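PDB 4BLP: packaging enzyme P4 from Pseudomonas phage phi13, which probably hydrolyses nucleoside triphosphates as a hexameric, RecA-like helicase motor that drives viral RNA into the capsid of this double-stranded RNA phage. Local coordinates for residues Val141-Ser146 with Ile293-Gly298; Ile73-Asp78 with Val110-Gln115; Thr84-Leu89 with Ala200-Thr205. All coordinates share one frame; numbering follows the deposited sequence.

In the fold
Contacts 1 and 2 lie on opposite sides of the chain's centre, about 29 Å apart between centres, and both are touched by other subunits. Contacts 2 and 3 are buried, contact 1 only partly, and no other subunit touches contact 3. Contact 1 sits at the turn of the hairpin that ends the large mixed sheet and is the most polar: three hydrogen bonds, one made by side chains, tie a weakly bonded strand to that turn. Contact 2 joins strands of the small antiparallel sheet through two backbone bonds and apolar packing. Contact 3 pairs two helices by apolar packing, with no hydrogen bond between them. Strand 73-78 runs into helix 79-91, and Leu201 packs on Val77 and Val110.

Contact 1 of 3, residues Val141-Ser146 with Ile293-Gly298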
loop_
_atom_site.group_PDB
_atom_site.type_symbol
_atom_site.label_atom_id
_atom_site.label_comp_id
_atom_site.label_asym_id
_atom_site.label_seq_id
_atom_site.Cartn_x
_atom_site.Cartn_y
_atom_site.Cartn_z
ATOM N N VAL D 141 15.835 -36.233 -20.430
ATOM C CA VAL D 141 15.133 -37.246 -21.244
ATOM C C VAL D 141 15.338 -36.818 -22.689
ATOM O O VAL D 141 15.591 -35.637 -22.932
ATOM C CB VAL D 141 13.642 -37.452 -20.893
ATOM C CG1 VAL D 141 13.489 -37.973 -19.464
ATOM C CG2 VAL D 141 12.817 -36.176 -21.126
ATOM N N ARG D 142 15.194 -37.750 -23.653
ATOM C CA ARG D 142 15.441 -37.437 -25.057
ATOM C C ARG D 142 14.401 -36.529 -25.695
ATOM O O ARG D 142 14.705 -35.886 -26.702
ATOM C CB ARG D 142 15.518 -38.746 -25.876
ATOM C CG ARG D 142 16.778 -39.544 -25.564
ATOM C CD ARG D 142 16.893 -40.764 -26.434
ATOM N NE ARG D 142 18.064 -41.540 -26.047
ATOM C CZ ARG D 142 18.294 -42.784 -26.437
ATOM N NH1 ARG D 142 17.433 -43.408 -27.233
ATOM N NH2 ARG D 142 19.386 -43.418 -26.037
ATOM N N ASN D 143 13.184 -36.465 -25.122
ATOM C CA ASN D 143 12.074 -35.757 -25.747
ATOM C C ASN D 143 11.376 -34.802 -24.787
ATOM O O ASN D 143 10.149 -34.764 -24.728
ATOM C CB ASN D 143 11.076 -36.797 -26.287
ATOM C CG ASN D 143 10.497 -37.712 -25.221
ATOM O OD1 ASN D 143 11.045 -37.866 -24.111
ATOM N ND2 ASN D 143 9.341 -38.268 -25.522
ATOM N N HIS D 144 12.170 -33.950 -24.127
ATOM C CA HIS D 144 11.635 -32.914 -23.227
ATOM C C HIS D 144 10.819 -31.936 -24.074
ATOM O O HIS D 144 11.299 -31.524 -25.140
ATOM C CB HIS D 144 12.821 -32.216 -22.534
ATOM C CG HIS D 144 12.488 -31.404 -21.312
ATOM N ND1 HIS D 144 11.550 -30.380 -21.352
ATOM C CD2 HIS D 144 13.012 -31.474 -20.066
ATOM C CE1 HIS D 144 11.527 -29.856 -20.127
ATOM N NE2 HIS D 144 12.374 -30.492 -19.309
ATOM N N LEU D 145 9.586 -31.562 -23.648
ATOM C CA LEU D 145 8.867 -30.554 -24.453
ATOM C C LEU D 145 9.588 -29.209 -24.400
ATOM O O LEU D 145 10.322 -28.921 -23.441
ATOM C CB LEU D 145 7.430 -30.343 -23.920
ATOM C CG LEU D 145 6.440 -31.497 -24.213
ATOM C CD1 LEU D 145 5.077 -31.170 -23.584
ATOM C CD2 LEU D 145 6.287 -31.752 -25.728
ATOM N N SER D 146 9.342 -28.364 -25.417
ATOM C CA SER D 146 9.825 -26.997 -25.382
ATOM C C SER D 146 9.145 -26.292 -24.195
ATOM O O SER D 146 8.001 -26.609 -23.845
ATOM C CB SER D 146 9.487 -26.278 -26.682
ATOM O OG SER D 146 10.147 -26.878 -27.780
ATOM N N ILE D 293 9.145 -34.151 -15.640
ATOM C CA ILE D 293 9.240 -33.540 -16.965
ATOM C C ILE D 293 8.027 -33.844 -17.820
ATOM O O ILE D 293 7.615 -35.007 -17.891
ATOM C CB ILE D 293 10.525 -34.076 -17.665
ATOM C CG1 ILE D 293 11.810 -33.572 -16.951
ATOM C CG2 ILE D 293 10.547 -33.751 -19.181
ATOM C CD1 ILE D 293 13.097 -34.348 -17.330
ATOM N N ARG D 294 7.520 -32.817 -18.538
ATOM C CA ARG D 294 6.469 -32.998 -19.539
ATOM C C ARG D 294 7.221 -33.347 -20.823
ATOM O O ARG D 294 7.951 -32.483 -21.358
ATOM C CB ARG D 294 5.634 -31.693 -19.703
ATOM C CG ARG D 294 4.924 -31.276 -18.406
ATOM C CD ARG D 294 4.129 -29.974 -18.580
ATOM N NE ARG D 294 3.954 -29.314 -17.278
ATOM C CZ ARG D 294 2.963 -29.556 -16.433
ATOM N NH1 ARG D 294 1.994 -30.401 -16.762
ATOM N NH2 ARG D 294 2.923 -28.943 -15.255
ATOM N N SER D 295 7.151 -34.615 -21.263
ATOM C CA SER D 295 7.802 -35.064 -22.489
ATOM C C SER D 295 6.793 -35.231 -23.611
ATOM O O SER D 295 5.555 -35.192 -23.384
ATOM C CB SER D 295 8.572 -36.380 -22.278
ATOM O OG SER D 295 7.715 -37.508 -22.411
ATOM N N GLY D 296 7.332 -35.479 -24.808
ATOM C CA GLY D 296 6.494 -35.724 -25.981
ATOM C C GLY D 296 5.656 -36.992 -25.842
ATOM O O GLY D 296 4.644 -37.128 -26.525
ATOM N N THR D 297 6.034 -37.909 -24.928
ATOM C CA THR D 297 5.295 -39.163 -24.732
ATOM C C THR D 297 4.624 -39.249 -23.347
ATOM O O THR D 297 4.170 -40.333 -22.955
ATOM C CB THR D 297 6.217 -40.373 -24.969
ATOM O OG1 THR D 297 7.382 -40.258 -24.145
ATOM C CG2 THR D 297 6.630 -40.515 -26.439
ATOM N N GLY D 298 4.519 -38.124 -22.652
ATOM C CA GLY D 298 3.868 -38.065 -21.346
ATOM C C GLY D 298 4.791 -37.601 -20.231
ATOM O O GLY D 298 5.928 -37.197 -20.492
#
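Ser295 OG, on a side chain whose CB packs against Asn143 OD1 at 3.4 Å, is held twice within its own turn: it donates to Gly298 O at 2.6 Å and accepts from Thr297 N, an ST turn inside the type I turn 295-298. It reaches both because it stands between the backbone N and the carbonyl carbon (chi1 85°), and Gly298 O also takes Ser295 N. Serine, short and able to donate and accept, suits this place. Ser295, Gly296 and Thr297 all meet Asn143, which uses main and side chain: its O takes Gly296 N at 2.9 Å, while ND2 gives a hydrogen bond to Thr297 OG1 at 3.1 Å, the hydroxyl lying in the amide plane and the two side chains crossing at about a right angle. Leu145 N donates to Arg294 O at 3.0 Å, and the Leu145 side chain packs obliquely on the aliphatic start of Arg294, whose guanidinium goes on to a salt bridge with Glu179 of a second subunit. Ile293 CG2 sits over one face of the His144 ring, 3.7 Å from its centroid, and also touches Val141 CG2 tip to tip at 3.8 Å. The ring's turn is fixed at both nitrogens: ND1 donates in the ring plane to Leu145 O at 2.8 Å, and NE2 is bonded to His149. Two backbone bonds flanking a single bridge, His144 with Ser295, and the Asn143 amide fasten strand 144-145 beside the turn of the beta hairpin 287-295 and 298-302, which ends the RecA-like sheet on one side within this chain.

Contact 2 of 3, residues Ile73-Asp78 with Val110-Gln115; sequences IPLVVD and VFVPQQ
Val76 and Phe111 lie side by side on one face of the sheet and point the same way, with Val76 CB over a face of the phenyl ring, 3.9 Å from its centroid in a CH-pi contact. The ring can lie there because Phe111 CG stands between its backbone N and carbonyl carbon (chi1 59°), which leans the ring toward Val76 on the neighbouring strand. Val76 CG1 then meets Phe111 CZ at 3.5 Å, near the rim, while its other methyl, CG2, lies obliquely against Pro113 CG at 3.7 Å. Its branching lets one valine meet an aromatic and a proline ring at once. On the opposite face Val77 CG2 approaches Val110 CG2, 4.3 Å away, and both touch Leu201 of helix 193-205. Farther along, Val112 divides its two methyls: CG1 lies near Pro74 CG and CG2 near Leu75 CD2, each 4.0 Å away. Pro74 O, buried here, has no hydrogen-bond partner in the model; Val112 CA and Pro113 CD approach it, and a proline at 113 has no N-H to offer. Val76 N bonds to Phe111 O at 2.8 Å and Phe111 N to Val76 O at 3.0 Å. This antiparallel hydrogen-bonded pair, beside the non-hydrogen-bonded pair Val77 with Val110, makes 110-111 a short edge strand, within this chain, of the antiparallel sheet ordered 65-70, 73-78, 110-111.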
loop_
_atom_site.group_PDB
_atom_site.type_symbol
_atom_site.label_atom_id
_atom_site.label_comp_id
_atom_site.label_asym_id
_atom_site.label_seq_id
_atom_site.Cartn_x
_atom_site.Cartn_y
_atom_site.Cartn_z
ATOM N N ILE D 73 5.447 -6.216 -15.181
ATOM C CA ILE D 73 6.381 -5.815 -16.247
ATOM C C ILE D 73 5.874 -6.320 -17.590
ATOM O O ILE D 73 5.861 -7.532 -17.798
ATOM C CB ILE D 73 7.815 -6.392 -15.978
ATOM C CG1 ILE D 73 8.376 -5.955 -14.605
ATOM C CG2 ILE D 73 8.787 -6.015 -17.142
ATOM C CD1 ILE D 73 9.429 -6.960 -14.050
ATOM N N PRO D 74 5.518 -5.419 -18.521
ATOM C CA PRO D 74 5.134 -5.885 -19.858
ATOM C C PRO D 74 6.390 -6.195 -20.661
ATOM O O PRO D 74 7.408 -5.484 -20.546
ATOM C CB PRO D 74 4.411 -4.674 -20.466
ATOM C CG PRO D 74 5.076 -3.468 -19.814
ATOM C CD PRO D 74 5.541 -3.933 -18.429
ATOM N N LEU D 75 6.316 -7.218 -21.503
ATOM C CA LEU D 75 7.463 -7.600 -22.341
ATOM C C LEU D 75 6.966 -7.965 -23.713
ATOM O O LEU D 75 5.830 -8.419 -23.881
ATOM C CB LEU D 75 8.152 -8.841 -21.749
ATOM C CG LEU D 75 8.879 -8.641 -20.401
ATOM C CD1 LEU D 75 9.282 -9.988 -19.826
ATOM C CD2 LEU D 75 10.110 -7.731 -20.568
ATOM N N VAL D 76 7.848 -7.779 -24.690
ATOM C CA VAL D 76 7.551 -8.211 -26.049
ATOM C C VAL D 76 8.721 -9.025 -26.539
ATOM O O VAL D 76 9.875 -8.641 -26.320
ATOM C CB VAL D 76 7.287 -7.005 -26.990
ATOM C CG1 VAL D 76 7.164 -7.472 -28.455
ATOM C CG2 VAL D 76 6.020 -6.257 -26.579
ATOM N N VAL D 77 8.444 -10.141 -27.183
ATOM C CA VAL D 77 9.481 -10.869 -27.910
ATOM C C VAL D 77 9.165 -10.638 -29.418
ATOM O O VAL D 77 7.991 -10.735 -29.828
ATOM C CB VAL D 77 9.624 -12.366 -27.541
ATOM C CG1 VAL D 77 8.311 -13.106 -27.722
ATOM C CG2 VAL D 77 10.739 -13.031 -28.384
ATOM N N ASP D 78 10.176 -10.270 -30.209
ATOM C CA ASP D 78 9.961 -10.127 -31.657
ATOM C C ASP D 78 10.561 -11.359 -32.337
ATOM O O ASP D 78 11.777 -11.575 -32.292
ATOM C CB ASP D 78 10.540 -8.815 -32.209
ATOM C CG ASP D 78 10.089 -8.621 -33.674
ATOM O OD1 ASP D 78 10.605 -9.327 -34.545
ATOM O OD2 ASP D 78 9.091 -7.893 -33.910
ATOM N N VAL D 110 13.979 -8.896 -27.152
ATOM C CA VAL D 110 13.060 -8.874 -25.992
ATOM C C VAL D 110 13.161 -7.479 -25.449
ATOM O O VAL D 110 14.290 -6.993 -25.217
ATOM C CB VAL D 110 13.387 -9.922 -24.893
ATOM C CG1 VAL D 110 12.454 -9.753 -23.672
ATOM C CG2 VAL D 110 13.321 -11.352 -25.439
ATOM N N PHE D 111 12.030 -6.821 -25.256
ATOM C CA PHE D 111 12.082 -5.457 -24.740
ATOM C C PHE D 111 10.832 -5.129 -23.974
ATOM O O PHE D 111 9.784 -5.781 -24.158
ATOM C CB PHE D 111 12.267 -4.432 -25.903
ATOM C CG PHE D 111 11.165 -4.458 -26.960
ATOM C CD1 PHE D 111 11.234 -5.340 -28.046
ATOM C CD2 PHE D 111 10.048 -3.638 -26.843
ATOM C CE1 PHE D 111 10.208 -5.388 -29.005
ATOM C CE2 PHE D 111 9.006 -3.697 -27.779
ATOM C CZ PHE D 111 9.096 -4.571 -28.866
ATOM N N VAL D 112 10.936 -4.104 -23.129
ATOM C CA VAL D 112 9.743 -3.548 -22.481
ATOM C C VAL D 112 9.091 -2.558 -23.472
ATOM O O VAL D 112 9.727 -1.542 -23.831
ATOM C CB VAL D 112 10.089 -2.839 -21.147
ATOM C CG1 VAL D 112 8.815 -2.206 -20.529
ATOM C CG2 VAL D 112 10.721 -3.839 -20.176
ATOM N N PRO D 113 7.835 -2.808 -23.914
ATOM C CA PRO D 113 7.167 -1.847 -24.829
ATOM C C PRO D 113 6.868 -0.591 -24.025
ATOM O O PRO D 113 6.437 -0.678 -22.855
ATOM C CB PRO D 113 5.902 -2.580 -25.288
ATOM C CG PRO D 113 5.564 -3.512 -24.096
ATOM C CD PRO D 113 6.954 -3.948 -23.576
ATOM N N GLN D 114 7.122 0.582 -24.643
ATOM C CA GLN D 114 7.054 1.823 -23.865
ATOM C C GLN D 114 5.751 2.615 -23.988
ATOM O O GLN D 114 5.621 3.692 -23.380
ATOM C CB GLN D 114 8.268 2.702 -24.193
ATOM C CG GLN D 114 9.612 2.060 -23.678
ATOM C CD GLN D 114 9.617 1.725 -22.186
ATOM O OE1 GLN D 114 8.988 2.392 -21.358
ATOM N NE2 GLN D 114 10.349 0.714 -21.794
ATOM N N GLN D 115 4.736 2.013 -24.636
ATOM C CA GLN D 115 3.398 2.606 -24.625
ATOM C C GLN D 115 2.935 2.745 -23.168
ATOM O O GLN D 115 3.031 1.778 -22.382
ATOM C CB GLN D 115 2.436 1.648 -25.374
ATOM C CG GLN D 115 0.931 1.879 -25.093
ATOM C CD GLN D 115 0.278 3.113 -25.681
ATOM O OE1 GLN D 115 -0.883 3.369 -25.373
ATOM N NE2 GLN D 115 0.967 3.910 -26.527
#

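Contact 3 of 3, residues Thr84-Leu89 with Ala200-Thr205; sequences TLAAAL and ALLLAT
Two helices, 79-91 and 193-205, pack in a buried contact within one subunit; the first follows directly from a strand of the small sheet, and the second also lies against strand 170-173 of the RecA-like sheet. Their short segments cross at -58°, with axes 8.8 Å apart at closest approach. That spacing suits Ala86, whose small CB points at the other helix and meets Thr205 CG2 at 3.4 Å, tighter than usual for two carbons. Leu202 packs beside it: its CD2 methyl reaches the backbone N of Ala86 at 3.4 Å and Leu85 CB at 3.6 Å. One turn after Leu85, Leu89 reaches from its helix toward the other, its CG anti to the backbone N (chi1 172°), and CD2 lies 3.7 Å from Leu202 O and 4.1 Å from Leu203 CD2. Phe99 of helix 95-101 touches both Leu89 and Leu203. Thr205 turns its methyl to the partner helix and its hydroxyl home, where OG1 donates to Leu201 O at 2.7 Å; Thr205 N reaches the same oxygen from the other face of its carbonyl plane. With the hydroxyl bonded inside its own helix and no hydrogen bond crossing between the segments, the union depends on apolar shape and close packing.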
loop_
_atom_site.group_PDB
_atom_site.type_symbol
_atom_site.label_atom_id
_atom_site.label_comp_id
_atom_site.label_asym_id
_atom_site.label_seq_id
_atom_site.Cartn_x
_atom_site.Cartn_y
_atom_site.Cartn_z
ATOM N N THR D 84 16.306 -13.722 -37.159
ATOM C CA THR D 84 17.385 -13.089 -37.934
ATOM C C THR D 84 18.717 -13.123 -37.148
ATOM O O THR D 84 19.765 -13.503 -37.691
ATOM C CB THR D 84 17.012 -11.606 -38.270
ATOM O OG1 THR D 84 15.914 -11.641 -39.159
ATOM C CG2 THR D 84 18.182 -10.852 -38.988
ATOM N N LEU D 85 18.680 -12.656 -35.908
ATOM C CA LEU D 85 19.895 -12.592 -35.097
ATOM C C LEU D 85 20.363 -13.987 -34.684
ATOM O O LEU D 85 21.559 -14.228 -34.631
ATOM C CB LEU D 85 19.668 -11.680 -33.871
ATOM C CG LEU D 85 19.508 -10.165 -34.208
ATOM C CD1 LEU D 85 19.273 -9.356 -32.913
ATOM C CD2 LEU D 85 20.798 -9.627 -34.778
ATOM N N ALA D 86 19.431 -14.931 -34.433
ATOM C CA ALA D 86 19.896 -16.288 -34.101
ATOM C C ALA D 86 20.639 -16.910 -35.297
ATOM O O ALA D 86 21.604 -17.640 -35.102
ATOM C CB ALA D 86 18.730 -17.165 -33.708
ATOM N N ALA D 87 20.164 -16.652 -36.537
ATOM C CA ALA D 87 20.836 -17.206 -37.737
ATOM C C ALA D 87 22.252 -16.609 -37.847
ATOM O O ALA D 87 23.221 -17.313 -38.198
ATOM C CB ALA D 87 20.021 -16.888 -38.988
ATOM N N ALA D 88 22.367 -15.294 -37.541
ATOM C CA ALA D 88 23.666 -14.614 -37.531
ATOM C C ALA D 88 24.579 -15.250 -36.442
ATOM O O ALA D 88 25.743 -15.492 -36.704
ATOM C CB ALA D 88 23.473 -13.117 -37.277
ATOM N N LEU D 89 24.027 -15.594 -35.263
ATOM C CA LEU D 89 24.816 -16.217 -34.195
ATOM C C LEU D 89 25.306 -17.616 -34.620
ATOM O O LEU D 89 26.479 -17.960 -34.389
ATOM C CB LEU D 89 23.968 -16.301 -32.926
ATOM C CG LEU D 89 24.532 -17.092 -31.737
ATOM C CD1 LEU D 89 25.912 -16.501 -31.271
ATOM C CD2 LEU D 89 23.509 -17.084 -30.578
ATOM N N ALA D 200 19.244 -15.707 -23.772
ATOM C CA ALA D 200 18.805 -17.109 -23.613
ATOM C C ALA D 200 18.087 -17.615 -24.855
ATOM O O ALA D 200 18.395 -18.720 -25.343
ATOM C CB ALA D 200 17.889 -17.236 -22.386
ATOM N N LEU D 201 17.106 -16.845 -25.352
ATOM C CA LEU D 201 16.340 -17.268 -26.545
ATOM C C LEU D 201 17.243 -17.358 -27.773
ATOM O O LEU D 201 17.076 -18.269 -28.585
ATOM C CB LEU D 201 15.179 -16.299 -26.817
ATOM C CG LEU D 201 14.098 -16.328 -25.699
ATOM C CD1 LEU D 201 13.012 -15.274 -25.986
ATOM C CD2 LEU D 201 13.458 -17.769 -25.626
ATOM N N LEU D 202 18.188 -16.414 -27.927
ATOM C CA LEU D 202 19.113 -16.468 -29.076
ATOM C C LEU D 202 19.988 -17.723 -29.036
ATOM O O LEU D 202 20.103 -18.438 -30.049
ATOM C CB LEU D 202 19.983 -15.198 -29.117
ATOM C CG LEU D 202 19.255 -13.957 -29.654
ATOM C CD1 LEU D 202 20.011 -12.647 -29.193
ATOM C CD2 LEU D 202 19.180 -14.015 -31.168
ATOM N N LEU D 203 20.587 -18.008 -27.890
ATOM C CA LEU D 203 21.432 -19.187 -27.725
ATOM C C LEU D 203 20.638 -20.481 -27.925
ATOM O O LEU D 203 21.087 -21.352 -28.636
ATOM C CB LEU D 203 22.055 -19.183 -26.330
ATOM C CG LEU D 203 23.197 -18.171 -26.159
ATOM C CD1 LEU D 203 23.446 -17.949 -24.705
ATOM C CD2 LEU D 203 24.505 -18.637 -26.914
ATOM N N ALA D 204 19.442 -20.588 -27.334
ATOM C CA ALA D 204 18.633 -21.808 -27.486
ATOM C C ALA D 204 18.186 -21.988 -28.944
ATOM O O ALA D 204 18.217 -23.112 -29.479
ATOM C CB ALA D 204 17.430 -21.743 -26.544
ATOM N N THR D 205 17.812 -20.883 -29.616
ATOM C CA THR D 205 17.391 -20.938 -31.029
ATOM C C THR D 205 18.580 -21.392 -31.892
ATOM O O THR D 205 18.379 -22.117 -32.899
ATOM C CB THR D 205 16.816 -19.571 -31.467
ATOM O OG1 THR D 205 15.648 -19.310 -30.661
ATOM C CG2 THR D 205 16.388 -19.533 -32.951
#